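Local atomic coordinates of catechol 1,2-dioxygenase (Acinetobacter sp., PDB entry 1DLM), a protein that catalyses the iron(III)-dependent intradiol cleavage of catechol by O2 to cis,cis-muconate, the first step of catechol breakdown in the beta-ketoadipate pathway. Residues 107-112 / 162-167; 156-161 / 198-203; 224-229 / 238-243. One frame throughout, in Å; residues are numbered along the deposited sequence.

Contact 1. Residues 107-112 / 162-167; sequences GPLYVA and GFYSHF. With FE (Fe (III) ion), chain C.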
loop_
_atom_site.group_PDB
_atom_site.type_symbol
_atom_site.label_atom_id
_atom_site.label_comp_id
_atom_site.label_asym_id
_atom_site.label_seq_id
_atom_site.Cartn_x
_atom_site.Cartn_y
_atom_site.Cartn_z
ATOM N N GLY A 107 17.846 -3.394 -5.058
ATOM C CA GLY A 107 17.048 -4.461 -4.479
ATOM C C GLY A 107 16.683 -4.072 -3.047
ATOM O O GLY A 107 17.248 -3.128 -2.493
ATOM N N PRO A 108 15.738 -4.777 -2.417
ATOM C CA PRO A 108 15.317 -4.465 -1.051
ATOM C C PRO A 108 16.027 -5.256 0.061
ATOM O O PRO A 108 15.629 -5.181 1.227
ATOM C CB PRO A 108 13.841 -4.797 -1.113
ATOM C CG PRO A 108 13.917 -6.140 -1.825
ATOM C CD PRO A 108 14.903 -5.866 -2.969
ATOM N N LEU A 109 17.087 -5.977 -0.279
ATOM C CA LEU A 109 17.740 -6.813 0.718
ATOM C C LEU A 109 19.105 -6.425 1.262
ATOM O O LEU A 109 19.799 -7.274 1.816
ATOM C CB LEU A 109 17.798 -8.240 0.176
ATOM C CG LEU A 109 16.419 -8.722 -0.281
ATOM C CD1 LEU A 109 16.545 -10.072 -0.954
ATOM C CD2 LEU A 109 15.474 -8.774 0.914
ATOM N N TYR A 110 19.502 -5.167 1.122
ATOM C CA TYR A 110 20.791 -4.733 1.660
ATOM C C TYR A 110 20.698 -4.636 3.183
ATOM O O TYR A 110 19.647 -4.309 3.722
ATOM C CB TYR A 110 21.169 -3.358 1.110
ATOM C CG TYR A 110 22.404 -2.760 1.747
ATOM C CD1 TYR A 110 23.673 -3.232 1.436
ATOM C CD2 TYR A 110 22.296 -1.721 2.669
ATOM C CE1 TYR A 110 24.809 -2.682 2.026
ATOM C CE2 TYR A 110 23.424 -1.162 3.267
ATOM C CZ TYR A 110 24.671 -1.646 2.939
ATOM O OH TYR A 110 25.780 -1.084 3.514
ATOM N N VAL A 111 21.791 -4.928 3.876
ATOM C CA VAL A 111 21.812 -4.826 5.334
ATOM C C VAL A 111 23.103 -4.124 5.722
ATOM O O VAL A 111 24.198 -4.593 5.399
ATOM C CB VAL A 111 21.771 -6.210 6.039
ATOM C CG1 VAL A 111 21.801 -6.005 7.550
ATOM C CG2 VAL A 111 20.516 -6.992 5.633
ATOM N N ALA A 112 22.974 -2.988 6.393
ATOM C CA ALA A 112 24.144 -2.228 6.812
ATOM C C ALA A 112 24.779 -2.864 8.049
ATOM O O ALA A 112 24.071 -3.438 8.882
ATOM C CB ALA A 112 23.749 -0.798 7.109
ATOM N N GLY A 162 18.405 -19.741 -2.415
ATOM C CA GLY A 162 17.906 -18.427 -2.781
ATOM C C GLY A 162 17.577 -17.476 -1.637
ATOM O O GLY A 162 16.842 -16.499 -1.836
ATOM N N PHE A 163 18.110 -17.736 -0.444
ATOM C CA PHE A 163 17.841 -16.870 0.706
ATOM C C PHE A 163 19.066 -16.073 1.130
ATOM O O PHE A 163 20.195 -16.570 1.068
ATOM C CB PHE A 163 17.364 -17.690 1.909
ATOM C CG PHE A 163 16.151 -18.515 1.632
ATOM C CD1 PHE A 163 14.964 -17.914 1.235
ATOM C CD2 PHE A 163 16.199 -19.898 1.751
ATOM C CE1 PHE A 163 13.834 -18.681 0.957
ATOM C CE2 PHE A 163 15.081 -20.671 1.475
ATOM C CZ PHE A 163 13.892 -20.061 1.077
ATOM N N TYR A 164 18.828 -14.834 1.550
ATOM C CA TYR A 164 19.886 -13.961 2.035
ATOM C C TYR A 164 19.809 -13.986 3.554
ATOM O O TYR A 164 18.735 -14.194 4.121
ATOM C CB TYR A 164 19.667 -12.510 1.613
ATOM C CG TYR A 164 19.776 -12.203 0.140
ATOM C CD1 TYR A 164 18.826 -12.670 -0.773
ATOM C CD2 TYR A 164 20.798 -11.377 -0.331
ATOM C CE1 TYR A 164 18.892 -12.315 -2.121
ATOM C CE2 TYR A 164 20.873 -11.017 -1.665
ATOM C CZ TYR A 164 19.920 -11.488 -2.554
ATOM O OH TYR A 164 20.021 -11.143 -3.876
ATOM N N SER A 165 20.938 -13.759 4.214
ATOM C CA SER A 165 20.944 -13.712 5.664
ATOM C C SER A 165 20.089 -12.502 6.053
ATOM O O SER A 165 20.113 -11.477 5.362
ATOM C CB SER A 165 22.374 -13.553 6.191
ATOM O OG SER A 165 22.979 -12.378 5.687
ATOM N N HIS A 166 19.331 -12.646 7.142
ATOM C CA HIS A 166 18.430 -11.616 7.679
ATOM C C HIS A 166 17.053 -11.596 7.019
ATOM O O HIS A 166 16.148 -10.921 7.496
ATOM C CB HIS A 166 19.065 -10.228 7.603
ATOM C CG HIS A 166 20.358 -10.130 8.346
ATOM N ND1 HIS A 166 20.450 -10.332 9.704
ATOM C CD2 HIS A 166 21.620 -9.907 7.913
ATOM C CE1 HIS A 166 21.713 -10.237 10.078
ATOM N NE2 HIS A 166 22.444 -9.980 9.010
ATOM N N PHE A 167 16.890 -12.338 5.930
ATOM C CA PHE A 167 15.602 -12.408 5.251
ATOM C C PHE A 167 15.300 -13.865 4.942
ATOM O O PHE A 167 14.514 -14.168 4.051
ATOM C CB PHE A 167 15.621 -11.594 3.952
ATOM C CG PHE A 167 16.037 -10.174 4.147
ATOM C CD1 PHE A 167 15.130 -9.230 4.610
ATOM C CD2 PHE A 167 17.351 -9.787 3.932
ATOM C CE1 PHE A 167 15.529 -7.919 4.860
ATOM C CE2 PHE A 167 17.762 -8.478 4.178
ATOM C CZ PHE A 167 16.850 -7.544 4.644
HETATM FE FE FE C . 19.240 -9.946 -4.890
HETATM O O HOH W 1 17.564 -8.442 -4.060
#

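Contact 2. Residues 156-161 / 198-203; sequences WHANTK and AGYGCP. With FE (Fe (III) ion), chain C.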
loop_
_atom_site.group_PDB
_atom_site.type_symbol
_atom_site.label_atom_id
_atom_site.label_comp_id
_atom_site.label_asym_id
_atom_site.label_seq_id
_atom_site.Cartn_x
_atom_site.Cartn_y
_atom_site.Cartn_z
ATOM N N TRP A 156 26.774 -8.661 -1.343
ATOM C CA TRP A 156 25.783 -9.481 -0.678
ATOM C C TRP A 156 25.080 -10.316 -1.725
ATOM O O TRP A 156 24.934 -9.900 -2.877
ATOM C CB TRP A 156 24.795 -8.628 0.158
ATOM C CG TRP A 156 23.861 -7.659 -0.561
ATOM C CD1 TRP A 156 22.507 -7.815 -0.764
ATOM C CD2 TRP A 156 24.194 -6.369 -1.096
ATOM N NE1 TRP A 156 21.992 -6.698 -1.386
ATOM C CE2 TRP A 156 22.999 -5.798 -1.602
ATOM C CE3 TRP A 156 25.390 -5.635 -1.198
ATOM C CZ2 TRP A 156 22.968 -4.532 -2.198
ATOM C CZ3 TRP A 156 25.356 -4.373 -1.792
ATOM C CH2 TRP A 156 24.150 -3.837 -2.285
ATOM N N HIS A 157 24.689 -11.523 -1.336
ATOM C CA HIS A 157 24.011 -12.417 -2.258
ATOM C C HIS A 157 23.372 -13.553 -1.480
ATOM O O HIS A 157 23.575 -13.680 -0.270
ATOM C CB HIS A 157 25.003 -12.963 -3.284
ATOM C CG HIS A 157 26.033 -13.880 -2.705
ATOM N ND1 HIS A 157 25.752 -15.177 -2.330
ATOM C CD2 HIS A 157 27.340 -13.679 -2.411
ATOM C CE1 HIS A 157 26.841 -15.735 -1.831
ATOM N NE2 HIS A 157 27.819 -14.848 -1.868
ATOM N N ALA A 158 22.608 -14.380 -2.185
ATOM C CA ALA A 158 21.897 -15.494 -1.571
ATOM C C ALA A 158 22.684 -16.792 -1.603
ATOM O O ALA A 158 23.741 -16.871 -2.237
ATOM C CB ALA A 158 20.548 -15.691 -2.278
ATOM N N ASN A 159 22.170 -17.801 -0.902
ATOM C CA ASN A 159 22.807 -19.108 -0.891
ATOM C C ASN A 159 22.186 -19.925 -2.015
ATOM O O ASN A 159 21.547 -19.364 -2.908
ATOM C CB ASN A 159 22.618 -19.830 0.453
ATOM C CG ASN A 159 21.162 -20.006 0.835
ATOM O OD1 ASN A 159 20.292 -20.132 -0.030
ATOM N ND2 ASN A 159 20.893 -20.053 2.138
ATOM N N THR A 160 22.351 -21.244 -1.973
ATOM C CA THR A 160 21.826 -22.108 -3.028
ATOM C C THR A 160 20.320 -22.320 -3.008
ATOM O O THR A 160 19.749 -22.812 -3.983
ATOM C CB THR A 160 22.517 -23.474 -3.010
ATOM O OG1 THR A 160 22.342 -24.075 -1.719
ATOM C CG2 THR A 160 24.009 -23.316 -3.322
ATOM N N LYS A 161 19.680 -21.959 -1.899
ATOM C CA LYS A 161 18.229 -22.081 -1.780
ATOM C C LYS A 161 17.576 -20.746 -2.132
ATOM O O LYS A 161 16.351 -20.632 -2.145
ATOM C CB LYS A 161 17.818 -22.508 -0.360
ATOM C CG LYS A 161 18.215 -23.943 0.018
ATOM C CD LYS A 161 19.450 -24.002 0.922
ATOM C CE LYS A 161 19.939 -25.442 1.136
ATOM N NZ LYS A 161 18.883 -26.359 1.656
ATOM N N ALA A 198 22.071 -18.822 -5.877
ATOM C CA ALA A 198 21.067 -19.413 -6.733
ATOM C C ALA A 198 20.078 -18.283 -6.912
ATOM O O ALA A 198 19.957 -17.434 -6.037
ATOM C CB ALA A 198 20.398 -20.580 -6.036
ATOM N N GLY A 199 19.390 -18.242 -8.044
ATOM C CA GLY A 199 18.398 -17.201 -8.221
ATOM C C GLY A 199 17.307 -17.425 -7.185
ATOM O O GLY A 199 17.391 -18.344 -6.364
ATOM N N TYR A 200 16.279 -16.588 -7.195
ATOM C CA TYR A 200 15.185 -16.749 -6.241
ATOM C C TYR A 200 13.942 -16.065 -6.759
ATOM O O TYR A 200 14.012 -15.186 -7.628
ATOM C CB TYR A 200 15.570 -16.177 -4.872
ATOM C CG TYR A 200 15.961 -14.722 -4.900
ATOM C CD1 TYR A 200 14.998 -13.711 -4.842
ATOM C CD2 TYR A 200 17.298 -14.355 -5.030
ATOM C CE1 TYR A 200 15.363 -12.369 -4.915
ATOM C CE2 TYR A 200 17.681 -13.019 -5.103
ATOM C CZ TYR A 200 16.713 -12.026 -5.048
ATOM O OH TYR A 200 17.105 -10.701 -5.136
ATOM N N GLY A 201 12.801 -16.475 -6.225
ATOM C CA GLY A 201 11.550 -15.894 -6.658
ATOM C C GLY A 201 10.839 -15.276 -5.482
ATOM O O GLY A 201 11.246 -15.471 -4.341
ATOM N N CYS A 202 9.783 -14.524 -5.761
ATOM C CA CYS A 202 9.004 -13.890 -4.711
ATOM C C CYS A 202 8.292 -14.963 -3.910
ATOM O O CYS A 202 8.097 -16.071 -4.393
ATOM C CB CYS A 202 7.948 -12.975 -5.324
ATOM S SG CYS A 202 8.610 -11.732 -6.406
ATOM N N PRO A 203 7.912 -14.654 -2.664
ATOM C CA PRO A 203 7.209 -15.654 -1.860
ATOM C C PRO A 203 5.987 -16.099 -2.663
ATOM O O PRO A 203 5.119 -15.292 -2.996
ATOM C CB PRO A 203 6.842 -14.868 -0.604
ATOM C CG PRO A 203 8.033 -13.942 -0.471
ATOM C CD PRO A 203 8.092 -13.414 -1.891
HETATM FE FE FE C . 19.240 -9.946 -4.890
HETATM O O HOH W 1 17.564 -8.442 -4.060
#

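Contact 3. Residues 224-229 / 238-243; sequences HIHYFV and TTQINV. With FE (Fe (III) ion), chain C.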
loop_
_atom_site.group_PDB
_atom_site.type_symbol
_atom_site.label_atom_id
_atom_site.label_comp_id
_atom_site.label_asym_id
_atom_site.label_seq_id
_atom_site.Cartn_x
_atom_site.Cartn_y
_atom_site.Cartn_z
ATOM N N HIS A 224 22.488 -13.838 -8.991
ATOM C CA HIS A 224 23.248 -12.596 -9.098
ATOM C C HIS A 224 23.938 -12.219 -7.794
ATOM O O HIS A 224 23.632 -12.753 -6.722
ATOM C CB HIS A 224 22.336 -11.447 -9.494
ATOM C CG HIS A 224 21.225 -11.214 -8.524
ATOM N ND1 HIS A 224 20.117 -12.029 -8.458
ATOM C CD2 HIS A 224 21.100 -10.322 -7.513
ATOM C CE1 HIS A 224 19.353 -11.649 -7.450
ATOM N NE2 HIS A 224 19.928 -10.616 -6.859
ATOM N N ILE A 225 24.852 -11.264 -7.906
ATOM C CA ILE A 225 25.615 -10.801 -6.758
ATOM C C ILE A 225 25.565 -9.281 -6.739
ATOM O O ILE A 225 25.877 -8.621 -7.732
ATOM C CB ILE A 225 27.081 -11.293 -6.847
ATOM C CG1 ILE A 225 27.100 -12.824 -6.978
ATOM C CG2 ILE A 225 27.862 -10.840 -5.610
ATOM C CD1 ILE A 225 28.487 -13.428 -7.172
ATOM N N HIS A 226 25.156 -8.746 -5.599
ATOM C CA HIS A 226 24.999 -7.315 -5.406
ATOM C C HIS A 226 26.291 -6.615 -5.018
ATOM O O HIS A 226 27.091 -7.148 -4.255
ATOM C CB HIS A 226 23.963 -7.069 -4.305
ATOM C CG HIS A 226 22.584 -7.550 -4.642
ATOM N ND1 HIS A 226 21.696 -6.806 -5.388
ATOM C CD2 HIS A 226 21.946 -8.705 -4.339
ATOM C CE1 HIS A 226 20.570 -7.483 -5.529
ATOM N NE2 HIS A 226 20.697 -8.638 -4.903
ATOM N N TYR A 227 26.466 -5.407 -5.545
ATOM C CA TYR A 227 27.632 -4.585 -5.260
ATOM C C TYR A 227 27.279 -3.154 -4.867
ATOM O O TYR A 227 26.305 -2.574 -5.343
ATOM C CB TYR A 227 28.554 -4.465 -6.474
ATOM C CG TYR A 227 29.476 -5.621 -6.754
ATOM C CD1 TYR A 227 29.006 -6.796 -7.353
ATOM C CD2 TYR A 227 30.838 -5.524 -6.459
ATOM C CE1 TYR A 227 29.881 -7.847 -7.660
ATOM C CE2 TYR A 227 31.720 -6.563 -6.756
ATOM C CZ TYR A 227 31.233 -7.719 -7.359
ATOM O OH TYR A 227 32.096 -8.738 -7.670
ATOM N N PHE A 228 28.118 -2.605 -3.997
ATOM C CA PHE A 228 28.081 -1.224 -3.543
ATOM C C PHE A 228 29.583 -0.933 -3.574
ATOM O O PHE A 228 30.377 -1.663 -2.968
ATOM C CB PHE A 228 27.575 -1.094 -2.103
ATOM C CG PHE A 228 26.160 -0.592 -1.979
ATOM C CD1 PHE A 228 25.503 -0.017 -3.058
ATOM C CD2 PHE A 228 25.483 -0.695 -0.765
ATOM C CE1 PHE A 228 24.195 0.443 -2.928
ATOM C CE2 PHE A 228 24.172 -0.241 -0.628
ATOM C CZ PHE A 228 23.530 0.328 -1.709
ATOM N N VAL A 229 29.982 0.089 -4.319
ATOM C CA VAL A 229 31.386 0.457 -4.375
ATOM C C VAL A 229 31.487 1.964 -4.178
ATOM O O VAL A 229 30.968 2.743 -4.979
ATOM C CB VAL A 229 32.034 0.080 -5.728
ATOM C CG1 VAL A 229 33.527 0.406 -5.703
ATOM C CG2 VAL A 229 31.829 -1.385 -6.005
ATOM N N THR A 238 26.137 1.464 -7.517
ATOM C CA THR A 238 25.243 0.380 -7.126
ATOM C C THR A 238 25.110 -0.428 -8.394
ATOM O O THR A 238 24.758 0.116 -9.446
ATOM C CB THR A 238 23.840 0.870 -6.729
ATOM O OG1 THR A 238 23.935 1.713 -5.579
ATOM C CG2 THR A 238 22.932 -0.316 -6.399
ATOM N N THR A 239 25.412 -1.715 -8.315
ATOM C CA THR A 239 25.308 -2.553 -9.495
ATOM C C THR A 239 25.274 -4.007 -9.062
ATOM O O THR A 239 25.115 -4.310 -7.880
ATOM C CB THR A 239 26.503 -2.300 -10.465
ATOM O OG1 THR A 239 26.251 -2.944 -11.718
ATOM C CG2 THR A 239 27.803 -2.839 -9.887
ATOM N N GLN A 240 25.397 -4.910 -10.022
ATOM C CA GLN A 240 25.401 -6.320 -9.697
ATOM C C GLN A 240 25.947 -7.087 -10.890
ATOM O O GLN A 240 26.169 -6.532 -11.974
ATOM C CB GLN A 240 23.983 -6.807 -9.401
ATOM C CG GLN A 240 23.174 -7.075 -10.660
ATOM C CD GLN A 240 21.803 -7.668 -10.378
ATOM O OE1 GLN A 240 21.151 -8.201 -11.278
ATOM N NE2 GLN A 240 21.355 -7.567 -9.134
ATOM N N ILE A 241 26.196 -8.365 -10.677
ATOM C CA ILE A 241 26.651 -9.189 -11.768
ATOM C C ILE A 241 25.702 -10.359 -11.808
ATOM O O ILE A 241 25.174 -10.789 -10.775
ATOM C CB ILE A 241 28.125 -9.646 -11.604
ATOM C CG1 ILE A 241 28.329 -10.438 -10.316
ATOM C CG2 ILE A 241 29.026 -8.424 -11.622
ATOM C CD1 ILE A 241 29.811 -10.714 -10.023
ATOM N N ASN A 242 25.446 -10.815 -13.026
ATOM C CA ASN A 242 24.558 -11.932 -13.287
ATOM C C ASN A 242 25.412 -13.118 -13.655
ATOM O O ASN A 242 26.330 -12.991 -14.464
ATOM C CB ASN A 242 23.634 -11.604 -14.466
ATOM C CG ASN A 242 22.526 -10.659 -14.093
ATOM O OD1 ASN A 242 21.548 -11.067 -13.479
ATOM N ND2 ASN A 242 22.677 -9.381 -14.439
ATOM N N VAL A 243 25.121 -14.264 -13.056
ATOM C CA VAL A 243 25.864 -15.460 -13.382
ATOM C C VAL A 243 25.387 -15.900 -14.773
ATOM O O VAL A 243 24.199 -16.155 -14.997
ATOM C CB VAL A 243 25.613 -16.569 -12.346
ATOM C CG1 VAL A 243 26.401 -17.807 -12.718
ATOM C CG2 VAL A 243 26.017 -16.077 -10.956
HETATM FE FE FE C . 19.240 -9.946 -4.890
HETATM O O HOH W 2 22.598 -4.226 -6.488
HETATM O O HOH W 1 17.564 -8.442 -4.060
#

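Contact 1. Residues 107-112 / 162-167
Leu109 reaches across to two aromatic rings at once, laying one methyl on a face of each. CD2 sits over the middle of the Phe167 ring, 3.6 Å from its centroid and 13° off the ring normal, a CH-pi contact made almost from straight above. CD1 covers one face of Tyr164 in a second CH-pi contact, displaced toward the rim, where it comes within 3.4 Å of Tyr164 CE1. With CG anti to its own carbonyl carbon (chi1 -52°), the leucine divides its two methyls between the rings. Phe167 is also approached by Val111, whose CG2 lies 3.5 Å from Phe167 CE2 and stands obliquely to the ring. The same Val111 CG2 is 3.9 Å from His166 CD2, where the two side chains meet at a slant, while His166 NE2 hydrogen-bonds to the backbone N of Phe176. Tyr164 and Phe167 are the ends of a type II turn, closed by Phe167 N hydrogen-bonding to Tyr164 O at 3.2 Å. Polar support comes from strand 179-183: Arg179 NH2 hydrogen-bonds both Leu109 O and Ser165 O, tying the two segments together through a third residue. Beyond the leucine, Tyr164 OH binds the iron at 1.8 Å, so the methyl packs against the ring of a metal ligand. Apolar packing on one face of a tyrosine ligand thus lies beside the non-heme iron(III) site of an intradiol dioxygenase, at a tyrosine that also binds catechol.

Contact 2. Residues 156-161 / 198-203
Asn159 OD1 accepts two backbone N-H groups, from Lys161 at 2.7 Å and from Phe163, and so pins down the loop after strand 152-156. The bond from Lys161 N, two residues on, makes an Asx turn; the donor stands above the amide carbonyl plane rather than on a lone pair. The backbone O of the same asparagine turns to the other segment and receives Ala198 N at 3.1 Å, with an N-H...O angle of 142°, a bent bond whose donor again lies above the carbonyl plane. Beside it Ala198 CB presses on Thr160 O at 3.1 Å, so the alanine meets the loop through both its amide and its methyl. The Thr160 side chain itself turns away and hydrogen-bonds Asp128 through OG1. Earlier in the loop, His157 ND1 donates to Ala158 O at 2.6 Å with the acceptor in the ring plane, and His157 NE2 hydrogen-bonds Thr194 OG1; with both nitrogens engaged, the imidazole is fixed in its rotation. Ala158 CB then faces Tyr200, 4.5 Å from its CD2 and oblique to the ring, a loose apolar touch. Tyr200 CG lies between the backbone N and the carbonyl carbon (chi1 58°), which carries the ring from short strand 200-201 toward the metal. The link between the segments therefore lies next to the second tyrosine of the intradiol iron site, whose ring meets those of Tyr164 and His224 on the way. The iron lies in the plane of the Tyr200 ring, at its edge, 2.3 Å from Tyr200 OH.

Contact 3. Residues 224-229 / 238-243
Strands 224-229 and 238-243 are the arms of a beta hairpin, antiparallel with 153° between their directions. Two hydrogen-bonded pairs hold them: Ile225 and Ile241 exchange bonds in the carbonyl planes, Ile225 N to Ile241 O at 2.9 Å, whereas Tyr227 and Thr239 exchange bonds whose donors lean out of those planes. His224 and His226 stand on one face and bind the iron through NE2, at 2.2 Å for His224 and 2.0 Å for His226. His224, Ile225 and His226 also bind catechol. Gln240, extended beyond CG, runs alongside His226 and slants across His224. Its NE2 comes to 3.2 Å from His224 CD2, the amide turned 27° from that ring but 71° from the ring of His226. Gln240 OE1 is buried without a polar partner in the model. Outer-shell bonds orient both ligands: His224 ND1 hydrogen-bonds Pro222 O, and His226 ND1 donates at 2.9 Å to water 2, which passes the link on to Thr239 O. Farther along this face, Thr238 OG1 lies in the plane of the Phe228 ring at its edge. On the other face, Ile225 CB packs on Ile241 CG1 and Tyr227 meets Ile241 CD1 at its ring edge. That face rests on strands 133-141 and 283-291, while strand 152-156 flanks 220-230 and strand 262-268 runs parallel beside 237-243.

The three contacts surround a single iron: contact 1 brings Tyr164, contact 2 Tyr200, and contact 3 both histidines, with water 1 common to all. Contact 3 is the buried one, built on regular strand pairing, while contacts 1 and 2 are partly buried and lie mostly in loops. Their chemistry follows: CH-pi and apolar packing in 107-112 / 162-167, one bent backbone bond beside alanine methyls in 156-161 / 198-203, and paired backbone bonds in 224-229 / 238-243. Contacts 1 and 2 take consecutive pieces, 162-167 and 156-161, of the chain running on from strand 152-156. Trp156 joins contact 2 to contact 3, stacking on His226 and pairing with its backbone, and Tyr110 of contact 1 meets Phe228 edge-to-face.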